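Local coordinates for DNA sulfur modification protein DndE (Escherichia coli, PDB 4LRV) that probably binds DNA and takes part in its phosphorothioation, the modification that places sulfur in the DNA backbone, at residues 28-31 with 32-35. Sequence-based numbering, arbitrary orientation.
Sequences PNIA and ARLA
Arg33 reaches back along helix 28-40 to lie beside Asn29, one turn earlier, the two side chains pointing the same way. Its chain is extended from CG to NE, which carries the guanidinium back toward the Asn29 amide; the two planes are 66° apart, and Asn29 ND2 stands 3.6 Å from Arg33 NH2. These two donors are drawn together by a shared acceptor, the carbonyl oxygen of Thr65, while Arg33 NE bonds to that of Trp66. Were Arg33 replaced by an alanine, the Trp66 carbonyl would probably lose this donor and the Thr65 carbonyl would keep only Asn29 of the pair. Ile30 CG1 lies over one guanidinium face, offset toward its rim, 4.2 Å from Arg33 NH1. On the exposed side packing is looser: Ile30 CG2 and Leu34 CD1 meet alongside at 4.1 Å. The buried side is compact, with Ala35 CB only 3.2 Å from Ala31 O and a 2.8 Å backbone bond from Ala35 N to the same oxygen. The alanines face two neighbouring helices: Ala31 packs on Leu17 and Leu20 of helix 11-23, whereas Ala32 and Ala35 rest on Val98 of helix 87-103, and the Arg33–Asn29 pair ties helix 28-40 to helix 63-67.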
# COMPACT_ATOMS: atom_id res chain seq x y z
N PRO A 28 5.42 3.07 -13.29
CA PRO A 28 6.27 4.09 -13.93
C PRO A 28 6.41 5.38 -13.13
O PRO A 28 7.51 5.91 -13.00
CB PRO A 28 5.56 4.34 -15.26
CG PRO A 28 4.73 3.13 -15.51
CD PRO A 28 4.30 2.65 -14.15
N ASN A 29 5.32 5.89 -12.57
CA ASN A 29 5.42 7.14 -11.82
C ASN A 29 6.25 7.05 -10.52
O ASN A 29 6.94 8.01 -10.16
CB ASN A 29 4.04 7.77 -11.58
CG ASN A 29 3.18 6.98 -10.62
OD1 ASN A 29 3.32 5.77 -10.47
ND2 ASN A 29 2.25 7.68 -9.95
N ILE A 30 6.18 5.91 -9.84
CA ILE A 30 6.98 5.69 -8.64
C ILE A 30 8.45 5.50 -9.01
O ILE A 30 9.34 5.91 -8.28
CB ILE A 30 6.49 4.47 -7.81
CG1 ILE A 30 5.19 4.81 -7.07
CG2 ILE A 30 7.56 4.03 -6.81
CD1 ILE A 30 4.47 3.60 -6.45
N ALA A 31 8.69 4.86 -10.16
CA ALA A 31 10.05 4.62 -10.62
C ALA A 31 10.70 5.93 -11.04
O ALA A 31 11.91 6.11 -10.90
CB ALA A 31 10.04 3.66 -11.77
N ALA A 32 9.89 6.86 -11.56
CA ALA A 32 10.37 8.17 -11.91
C ALA A 32 10.87 8.92 -10.66
O ALA A 32 11.91 9.59 -10.71
CB ALA A 32 9.30 8.94 -12.64
N ARG A 33 10.15 8.79 -9.55
CA ARG A 33 10.60 9.38 -8.29
C ARG A 33 11.94 8.82 -7.86
O ARG A 33 12.88 9.58 -7.59
CB ARG A 33 9.57 9.15 -7.19
CG ARG A 33 8.27 9.82 -7.48
CD ARG A 33 7.25 9.44 -6.48
NE ARG A 33 5.93 9.59 -7.07
CZ ARG A 33 4.80 9.20 -6.51
NH1 ARG A 33 4.82 8.62 -5.31
NH2 ARG A 33 3.65 9.39 -7.15
N LEU A 34 12.02 7.48 -7.83
CA LEU A 34 13.24 6.78 -7.46
C LEU A 34 14.42 7.07 -8.39
O LEU A 34 15.55 7.26 -7.93
CB LEU A 34 12.99 5.27 -7.41
CG LEU A 34 11.84 4.81 -6.52
CD1 LEU A 34 11.59 3.33 -6.75
CD2 LEU A 34 12.11 5.12 -5.03
N ALA A 35 14.17 7.11 -9.69
CA ALA A 35 15.20 7.44 -10.66
C ALA A 35 15.72 8.87 -10.42
O ALA A 35 16.92 9.08 -10.29
CB ALA A 35 14.67 7.28 -12.05